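Local coordinates for L-methionine gamma-lyase (Fusobacterium nucleatum subsp. nucleatum, PDB 6LXU), which belongs to the Cys/Met metabolism family of pyridoxal-phosphate-dependent enzymes and carries its cofactor covalently on a lysine, at residues A[140-144]-A[171-175]; A[135-139]-A[164-168]; A[151-157]-A[181-187]. All blocks are in the same frame, centred on the assembly; numbering follows the deposited sequence.

Interaction 1 of 3, residues A[140-144]-A[171-175]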
loop_
_atom_site.group_PDB
_atom_site.type_symbol
_atom_site.label_atom_id
_atom_site.label_comp_id
_atom_site.label_asym_id
_atom_site.label_seq_id
_atom_site.Cartn_x
_atom_site.Cartn_y
_atom_site.Cartn_z
ATOM N N LEU A 140 -4.003 -14.034 45.440
ATOM C CA LEU A 140 -4.749 -12.819 45.774
ATOM C C LEU A 140 -4.210 -12.122 47.023
ATOM O O LEU A 140 -4.205 -10.894 47.089
ATOM C CB LEU A 140 -6.247 -13.102 45.951
ATOM C CG LEU A 140 -7.025 -13.624 44.738
ATOM C CD1 LEU A 140 -8.503 -13.747 45.075
ATOM C CD2 LEU A 140 -6.834 -12.741 43.513
ATOM N N GLU A 141 -3.760 -12.900 48.005
ATOM C CA GLU A 141 -3.180 -12.327 49.220
ATOM C C GLU A 141 -1.886 -11.558 48.945
ATOM O O GLU A 141 -1.696 -10.485 49.517
ATOM C CB GLU A 141 -2.953 -13.407 50.287
ATOM C CG GLU A 141 -4.238 -14.006 50.844
ATOM C CD GLU A 141 -5.126 -12.979 51.525
ATOM O OE1 GLU A 141 -4.597 -12.131 52.282
ATOM O OE2 GLU A 141 -6.355 -13.003 51.297
ATOM N N GLU A 142 -1.019 -12.084 48.077
ATOM C CA GLU A 142 0.189 -11.344 47.652
ATOM C C GLU A 142 -0.162 -9.982 47.050
ATOM O O GLU A 142 0.503 -8.982 47.317
ATOM C CB GLU A 142 1.010 -12.125 46.621
ATOM C CG GLU A 142 1.896 -13.209 47.195
ATOM C CD GLU A 142 2.838 -13.811 46.165
ATOM O OE1 GLU A 142 3.506 -13.052 45.416
ATOM O OE2 GLU A 142 2.925 -15.056 46.103
ATOM N N VAL A 143 -1.216 -9.944 46.240
ATOM C CA VAL A 143 -1.611 -8.707 45.589
ATOM C C VAL A 143 -2.176 -7.738 46.620
ATOM O O VAL A 143 -1.791 -6.572 46.638
ATOM C CB VAL A 143 -2.604 -8.956 44.436
ATOM C CG1 VAL A 143 -3.029 -7.641 43.804
ATOM C CG2 VAL A 143 -1.959 -9.855 43.391
ATOM N N LYS A 144 -3.056 -8.227 47.496
ATOM C CA LYS A 144 -3.586 -7.395 48.590
ATOM C C LYS A 144 -2.456 -6.777 49.413
ATOM O O LYS A 144 -2.482 -5.590 49.717
ATOM C CB LYS A 144 -4.454 -8.224 49.536
ATOM C CG LYS A 144 -5.773 -8.706 48.965
ATOM C CD LYS A 144 -6.435 -9.662 49.943
ATOM C CE LYS A 144 -7.559 -10.449 49.300
ATOM N NZ LYS A 144 -8.354 -11.189 50.318
ATOM N N ALA A 171 -11.513 -10.701 40.271
ATOM C CA ALA A 171 -11.077 -10.710 41.667
ATOM C C ALA A 171 -9.943 -9.726 41.907
ATOM O O ALA A 171 -9.961 -8.950 42.878
ATOM C CB ALA A 171 -10.653 -12.100 42.073
ATOM N N LEU A 172 -8.967 -9.703 40.991
ATOM C CA LEU A 172 -7.847 -8.780 41.125
ATOM C C LEU A 172 -8.285 -7.334 40.993
ATOM O O LEU A 172 -7.758 -6.458 41.675
ATOM C CB LEU A 172 -6.764 -9.108 40.089
ATOM C CG LEU A 172 -6.004 -10.398 40.371
ATOM C CD1 LEU A 172 -5.273 -10.895 39.134
ATOM C CD2 LEU A 172 -5.027 -10.185 41.518
ATOM N N SER A 173 -9.250 -7.075 40.120
ATOM C CA SER A 173 -9.743 -5.727 39.953
ATOM C C SER A 173 -10.424 -5.226 41.223
ATOM O O SER A 173 -10.277 -4.066 41.565
ATOM C CB SER A 173 -10.699 -5.609 38.772
ATOM O OG SER A 173 -10.009 -5.863 37.539
ATOM N N LYS A 174 -11.166 -6.104 41.901
ATOM C CA LYS A 174 -11.778 -5.729 43.194
ATOM C C LYS A 174 -10.726 -5.367 44.218
ATOM O O LYS A 174 -10.890 -4.378 44.945
ATOM C CB LYS A 174 -12.671 -6.852 43.715
ATOM C CG LYS A 174 -13.951 -6.958 42.924
ATOM C CD LYS A 174 -14.717 -8.185 43.338
ATOM C CE LYS A 174 -15.997 -8.299 42.556
ATOM N NZ LYS A 174 -16.695 -9.553 42.883
ATOM N N ILE A 175 -9.636 -6.121 44.265
ATOM C CA ILE A 175 -8.535 -5.811 45.191
ATOM C C ILE A 175 -7.912 -4.468 44.846
ATOM O O ILE A 175 -7.708 -3.614 45.711
ATOM C CB ILE A 175 -7.472 -6.921 45.188
ATOM C CG1 ILE A 175 -8.078 -8.193 45.785
ATOM C CG2 ILE A 175 -6.214 -6.511 45.957
ATOM C CD1 ILE A 175 -7.302 -9.443 45.500
#
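I175 and L140 do most of the burying here, with L172 next. The two short helices run in nearly the same direction. Their axes are 10.1 Å apart and differ by 23°. I175 reaches across with both of its branches. Its CD1 lies against CB of L140 at 3.8 Å and also touches the L140 carbonyl oxygen. Its CG2 stands anti to the backbone N and rests on CG of K144 at 3.7 Å. The two side chains meet there at about a right angle. CG2 also reaches CG1 of V143. The two methyls of L140 spread over helix 169-176. CD1 is nearest CB of A171 at 4.0 Å. CD2 is nearest CD2 of L172 at 3.7 Å and also lies close to CD1 of I175. That L172 methyl is shared, because CG2 of V143 sits 3.6 Å from L172 CD2. No hydrogen bond joins the two segments, so the contact between them is apolar. K144 crosses I175 at the exposed margin with its CG and CE. Its NZ makes a salt bridge to OE2 of E141, one turn back, at 2.9 Å. OE2 is met on its syn side but well out of the carboxylate plane. V143 also packs on V135 of strand 131-135. V143 and L172 both reach T137 in the loop before helix 140-146, and L172 also touches V167 in the loop before helix 169-176.

Interaction 2 of 3, residues A[135-139]-A[164-168]; sequences VDTSN and LKIVD
K165 of one loop reaches D136 of another; each loop leads into a helix. CG of K165 is anti to the backbone N (chi1 -178°) and the chain is extended beyond it. This carries NZ to OD1 of D136 at 2.7 Å, in a salt bridge met from above the carboxylate plane. The same OD1 closes an Asx turn by accepting the backbone N of S138 at 3.0 Å. It also takes the S138 hydroxyl OG at 2.6 Å, on the syn side but tilted out of the plane. A type I turn from D136 to N139 holds this loop, with N139 N bonded to D136 O. The packed part lies beside it. V167 pushes CG1 against OG1 of T137 at 3.4 Å and against N of S138 at 3.7 Å. T137 and V167 are both buried. OG1 of T137 is hydrogen-bonded to D110. The other margin is looser. S138 is exposed, and its CB meets CE of K165 only at 3.8 Å. Water 1 bridges the backbones, giving a proton to O of T137 and accepting from N of D168, each at 2.9 Å. N139 and D168 are the N-caps of the two following helices. NZ of K165 has a second salt bridge, to D110. One lysine thus joins two aspartates, and OD1 of D136 accepts from three donors. Such a setting would be expected to favour a charged D136 carboxylate and a charged lysine.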
loop_
_atom_site.group_PDB
_atom_site.type_symbol
_atom_site.label_atom_id
_atom_site.label_comp_id
_atom_site.label_asym_id
_atom_site.label_seq_id
_atom_site.Cartn_x
_atom_site.Cartn_y
_atom_site.Cartn_z
ATOM N N VAL A 135 4.786 -9.343 41.838
ATOM C CA VAL A 135 4.230 -10.392 42.699
ATOM C C VAL A 135 3.651 -11.510 41.843
ATOM O O VAL A 135 3.597 -11.412 40.607
ATOM C CB VAL A 135 3.127 -9.842 43.632
ATOM C CG1 VAL A 135 3.621 -8.646 44.424
ATOM C CG2 VAL A 135 1.861 -9.453 42.865
ATOM N N ASP A 136 3.236 -12.588 42.496
ATOM C CA ASP A 136 2.459 -13.625 41.841
ATOM C C ASP A 136 0.996 -13.215 41.890
ATOM O O ASP A 136 0.336 -13.370 42.918
ATOM C CB ASP A 136 2.659 -14.958 42.566
ATOM C CG ASP A 136 1.884 -16.105 41.935
ATOM O OD1 ASP A 136 1.190 -15.880 40.915
ATOM O OD2 ASP A 136 1.980 -17.240 42.452
ATOM N N THR A 137 0.485 -12.690 40.771
ATOM C CA THR A 137 -0.900 -12.222 40.748
ATOM C C THR A 137 -1.949 -13.352 40.709
ATOM O O THR A 137 -3.143 -13.071 40.790
ATOM C CB THR A 137 -1.168 -11.187 39.633
ATOM O OG1 THR A 137 -0.955 -11.769 38.337
ATOM C CG2 THR A 137 -0.286 -9.957 39.804
ATOM N N SER A 138 -1.508 -14.616 40.636
ATOM C CA SER A 138 -2.412 -15.746 40.914
ATOM C C SER A 138 -2.663 -15.942 42.412
ATOM O O SER A 138 -3.542 -16.713 42.786
ATOM C CB SER A 138 -1.915 -17.046 40.268
ATOM O OG SER A 138 -0.822 -17.603 40.972
ATOM N N ASN A 139 -1.891 -15.256 43.259
ATOM C CA ASN A 139 -2.056 -15.302 44.708
ATOM C C ASN A 139 -2.703 -13.995 45.165
ATOM O O ASN A 139 -2.037 -12.959 45.254
ATOM C CB ASN A 139 -0.690 -15.531 45.362
ATOM C CG ASN A 139 -0.779 -15.764 46.857
ATOM O OD1 ASN A 139 -1.472 -15.043 47.577
ATOM N ND2 ASN A 139 -0.055 -16.776 47.334
ATOM N N LEU A 164 1.392 -20.209 30.130
ATOM C CA LEU A 164 -0.024 -19.828 29.984
ATOM C C LEU A 164 -0.728 -19.687 31.340
ATOM O O LEU A 164 -1.829 -20.201 31.577
ATOM C CB LEU A 164 -0.762 -20.759 29.019
ATOM C CG LEU A 164 -0.163 -20.685 27.600
ATOM C CD1 LEU A 164 -0.767 -21.733 26.686
ATOM C CD2 LEU A 164 -0.304 -19.310 26.965
ATOM N N LYS A 165 -0.063 -18.954 32.220
ATOM C CA LYS A 165 -0.584 -18.637 33.540
ATOM C C LYS A 165 -1.898 -17.888 33.446
ATOM O O LYS A 165 -2.035 -16.941 32.663
ATOM C CB LYS A 165 0.437 -17.786 34.288
ATOM C CG LYS A 165 0.066 -17.410 35.715
ATOM C CD LYS A 165 1.163 -16.548 36.334
ATOM C CE LYS A 165 0.876 -16.186 37.767
ATOM N NZ LYS A 165 2.070 -15.566 38.391
ATOM N N ILE A 166 -2.840 -18.299 34.293
ATOM C CA ILE A 166 -4.159 -17.697 34.376
ATOM C C ILE A 166 -4.279 -16.934 35.696
ATOM O O ILE A 166 -3.884 -17.444 36.759
ATOM C CB ILE A 166 -5.255 -18.791 34.331
ATOM C CG1 ILE A 166 -5.205 -19.608 33.030
ATOM C CG2 ILE A 166 -6.642 -18.194 34.536
ATOM C CD1 ILE A 166 -5.414 -18.787 31.766
ATOM N N VAL A 167 -4.803 -15.721 35.634
ATOM C CA VAL A 167 -5.102 -14.942 36.847
ATOM C C VAL A 167 -6.518 -14.404 36.732
ATOM O O VAL A 167 -7.051 -14.236 35.633
ATOM C CB VAL A 167 -4.065 -13.831 37.136
ATOM C CG1 VAL A 167 -2.651 -14.408 37.136
ATOM C CG2 VAL A 167 -4.173 -12.677 36.162
ATOM N N ASP A 168 -7.136 -14.160 37.892
ATOM C CA ASP A 168 -8.564 -13.858 37.976
ATOM C C ASP A 168 -8.784 -12.362 37.862
ATOM O O ASP A 168 -8.585 -11.620 38.830
ATOM C CB ASP A 168 -9.114 -14.392 39.302
ATOM C CG ASP A 168 -10.631 -14.372 39.380
ATOM O OD1 ASP A 168 -11.244 -13.407 38.902
ATOM O OD2 ASP A 168 -11.195 -15.331 39.963
HETATM O O HOH W 1 -5.668 -14.392 40.336
#

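Interaction 3 of 3, residues A[151-157]-A[181-187]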
loop_
_atom_site.group_PDB
_atom_site.type_symbol
_atom_site.label_atom_id
_atom_site.label_comp_id
_atom_site.label_asym_id
_atom_site.label_seq_id
_atom_site.Cartn_x
_atom_site.Cartn_y
_atom_site.Cartn_z
ATOM N N THR A 151 -0.242 3.316 44.984
ATOM C CA THR A 151 -0.420 2.393 43.851
ATOM C C THR A 151 -1.366 3.011 42.849
ATOM O O THR A 151 -2.539 3.238 43.125
ATOM C CB THR A 151 -0.925 1.024 44.304
ATOM O OG1 THR A 151 -0.022 0.514 45.284
ATOM C CG2 THR A 151 -1.001 0.047 43.111
ATOM N N ARG A 152 -0.829 3.328 41.671
ATOM C CA ARG A 152 -1.609 3.950 40.613
ATOM C C ARG A 152 -2.092 2.942 39.560
ATOM O O ARG A 152 -3.098 3.185 38.916
ATOM C CB ARG A 152 -0.769 5.055 39.959
ATOM C CG ARG A 152 -1.392 5.776 38.788
ATOM C CD ARG A 152 -2.734 6.410 39.098
ATOM N NE ARG A 152 -3.186 7.269 38.008
ATOM C CZ ARG A 152 -4.448 7.635 37.785
ATOM N NH1 ARG A 152 -5.432 7.208 38.589
ATOM N NH2 ARG A 152 -4.737 8.436 36.776
ATOM N N VAL A 153 -1.337 1.867 39.369
ATOM C CA VAL A 153 -1.654 0.867 38.350
ATOM C C VAL A 153 -1.453 -0.525 38.919
ATOM O O VAL A 153 -0.442 -0.824 39.551
ATOM C CB VAL A 153 -0.753 1.028 37.095
ATOM C CG1 VAL A 153 -0.840 -0.187 36.169
ATOM C CG2 VAL A 153 -1.103 2.297 36.346
ATOM N N VAL A 154 -2.441 -1.381 38.654
ATOM C CA VAL A 154 -2.284 -2.821 38.752
ATOM C C VAL A 154 -2.344 -3.325 37.309
ATOM O O VAL A 154 -3.344 -3.109 36.633
ATOM C CB VAL A 154 -3.360 -3.468 39.656
ATOM C CG1 VAL A 154 -3.331 -4.977 39.556
ATOM C CG2 VAL A 154 -3.145 -3.022 41.094
ATOM N N TYR A 155 -1.254 -3.925 36.839
ATOM C CA TYR A 155 -1.103 -4.311 35.431
ATOM C C TYR A 155 -1.101 -5.821 35.346
ATOM O O TYR A 155 -0.299 -6.470 36.015
ATOM C CB TYR A 155 0.190 -3.722 34.870
ATOM C CG TYR A 155 0.361 -3.954 33.389
ATOM C CD1 TYR A 155 0.818 -5.156 32.912
ATOM C CD2 TYR A 155 0.035 -2.968 32.468
ATOM C CE1 TYR A 155 0.947 -5.400 31.546
ATOM C CE2 TYR A 155 0.178 -3.179 31.099
ATOM C CZ TYR A 155 0.632 -4.398 30.642
ATOM O OH TYR A 155 0.779 -4.588 29.273
ATOM N N LEU A 156 -2.007 -6.374 34.531
ATOM C CA LEU A 156 -2.234 -7.817 34.486
ATOM C C LEU A 156 -2.204 -8.352 33.065
ATOM O O LEU A 156 -2.477 -7.623 32.101
ATOM C CB LEU A 156 -3.592 -8.169 35.103
ATOM C CG LEU A 156 -3.841 -7.609 36.507
ATOM C CD1 LEU A 156 -5.292 -7.787 36.902
ATOM C CD2 LEU A 156 -2.919 -8.251 37.525
ATOM N N GLU A 157 -1.946 -9.641 32.943
ATOM C CA GLU A 157 -1.869 -10.303 31.642
ATOM C C GLU A 157 -2.307 -11.742 31.824
ATOM O O GLU A 157 -1.742 -12.433 32.657
ATOM C CB GLU A 157 -0.424 -10.208 31.150
ATOM C CG GLU A 157 -0.189 -10.606 29.718
ATOM C CD GLU A 157 1.263 -10.451 29.300
ATOM O OE1 GLU A 157 1.995 -9.504 29.757
ATOM O OE2 GLU A 157 1.685 -11.292 28.486
ATOM N N ASN A 181 -7.726 5.545 43.702
ATOM C CA ASN A 181 -6.861 6.104 42.661
ATOM C C ASN A 181 -6.220 5.038 41.752
ATOM O O ASN A 181 -5.497 5.395 40.815
ATOM C CB ASN A 181 -5.762 6.934 43.331
ATOM C CG ASN A 181 -5.101 7.920 42.385
ATOM O OD1 ASN A 181 -5.776 8.618 41.621
ATOM N ND2 ASN A 181 -3.772 7.994 42.444
ATOM N N THR A 182 -6.458 3.752 41.999
ATOM C CA THR A 182 -5.771 2.699 41.239
ATOM C C THR A 182 -6.517 2.319 39.960
ATOM O O THR A 182 -7.720 2.029 39.985
ATOM C CB THR A 182 -5.574 1.448 42.098
ATOM O OG1 THR A 182 -4.885 1.792 43.311
ATOM C CG2 THR A 182 -4.788 0.363 41.354
ATOM N N LEU A 183 -5.784 2.295 38.842
ATOM C CA LEU A 183 -6.311 1.809 37.563
ATOM C C LEU A 183 -5.835 0.396 37.306
ATOM O O LEU A 183 -4.672 0.077 37.547
ATOM C CB LEU A 183 -5.833 2.705 36.427
ATOM C CG LEU A 183 -6.340 4.144 36.460
ATOM C CD1 LEU A 183 -5.550 4.997 35.476
ATOM C CD2 LEU A 183 -7.832 4.207 36.168
ATOM N N VAL A 184 -6.735 -0.438 36.791
ATOM C CA VAL A 184 -6.415 -1.791 36.399
ATOM C C VAL A 184 -6.279 -1.823 34.874
ATOM O O VAL A 184 -7.200 -1.432 34.157
ATOM C CB VAL A 184 -7.484 -2.802 36.873
ATOM C CG1 VAL A 184 -7.079 -4.219 36.480
ATOM C CG2 VAL A 184 -7.680 -2.721 38.381
ATOM N N ILE A 185 -5.112 -2.299 34.416
ATOM C CA ILE A 185 -4.778 -2.363 32.987
ATOM C C ILE A 185 -4.530 -3.820 32.668
ATOM O O ILE A 185 -3.760 -4.473 33.362
ATOM C CB ILE A 185 -3.523 -1.515 32.662
ATOM C CG1 ILE A 185 -3.733 -0.073 33.126
ATOM C CG2 ILE A 185 -3.206 -1.592 31.175
ATOM C CD1 ILE A 185 -2.538 0.834 32.954
ATOM N N VAL A 186 -5.166 -4.329 31.608
ATOM C CA VAL A 186 -4.990 -5.719 31.191
ATOM C C VAL A 186 -4.533 -5.795 29.743
ATOM O O VAL A 186 -5.156 -5.211 28.860
ATOM C CB VAL A 186 -6.290 -6.528 31.361
ATOM C CG1 VAL A 186 -6.163 -7.928 30.779
ATOM C CG2 VAL A 186 -6.640 -6.596 32.828
ATOM N N ASP A 187 -3.481 -6.569 29.530
ATOM C CA ASP A 187 -3.030 -6.944 28.186
ATOM C C ASP A 187 -3.822 -8.174 27.763
ATOM O O ASP A 187 -3.578 -9.273 28.244
ATOM C CB ASP A 187 -1.521 -7.182 28.219
ATOM C CG ASP A 187 -0.935 -7.558 26.872
ATOM O OD1 ASP A 187 -1.707 -7.959 25.974
ATOM O OD2 ASP A 187 0.313 -7.474 26.735
HETATM O O HOH W 2 -2.617 5.787 44.263
HETATM O O HOH W 3 2.137 -6.838 28.582
#
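V153 to L156 pair with L183 to V186 as adjacent parallel strands of one beta-alpha-beta unit, with helix 169-176 as the connection. They lie within the seven-stranded sheet of the type I PLP-enzyme fold. The first shell is a ladder of backbone bonds. R152 O accepts from L183 N at 2.8 Å, V154 N bonds to L183 O, I185 N to V154 O, L156 N to I185 O, and D187 N to L156 O. On one face CD1 of I185 meets CG1 of V153 at 3.8 Å. CG2 of I185 meets CE2 of Y155 at 3.7 Å. On the other face CD1 of L156 touches CG1 of V184. CG2 of V154 touches CG2 of T182, just before strand 183-187.

The start of the ladder is held by side chains. OG1 of T182 bonds to O of T151 at 2.8 Å, from above the carbonyl plane. R152 bends at chi2 (56°), and its NH1 reaches O of N181 at 2.9 Å, within the guanidinium plane. CD1 of L183 sits over the centre of one face of that guanidinium. NE of R152 is tied to O of V100.

Further out, helix 89-100 packs on V153, Y155, L183 and I185, while helix 169-176 packs on V154, L156 and V184. At the far end OD1 of D187 is hydrogen-bonded to OG1 of T189, consistent with a fixed carboxylate. Its OD2 lies close to N1 of the cofactor-bearing residue LLP at position 212. E157 is bonded through OE1 to N of Y114. Water 3 links the acids: it accepts from OH of Y155 at 2.7 Å and donates to OE1 of E157 and to OD2 of D187, the latter also at 2.7 Å.

The three contacts adjoin one another in one alpha/beta region. Interactions 1 and 2 have centres about 10 Å apart. E142 of helix 140-146 probably hydrogen-bonds D136 of the loop (OE1 to N, 3.0 Å), and CD1 of L172 packs on CG2 of V167 at 3.6 Å. Interaction 1 is centred about 11 Å from interaction 3. There CB of L172 meets CD1 of L156 at 3.8 Å. L172 is thus common to the helix pair, the loops and the sheet. Interactions 2 and 3, about 14 Å apart, touch more lightly through T137 CG2 and L156 CD2 at 3.9 Å. D187 of interaction 3 places its carboxylate close to the pyridine N1 of the cofactor, as in fold type I PLP enzymes.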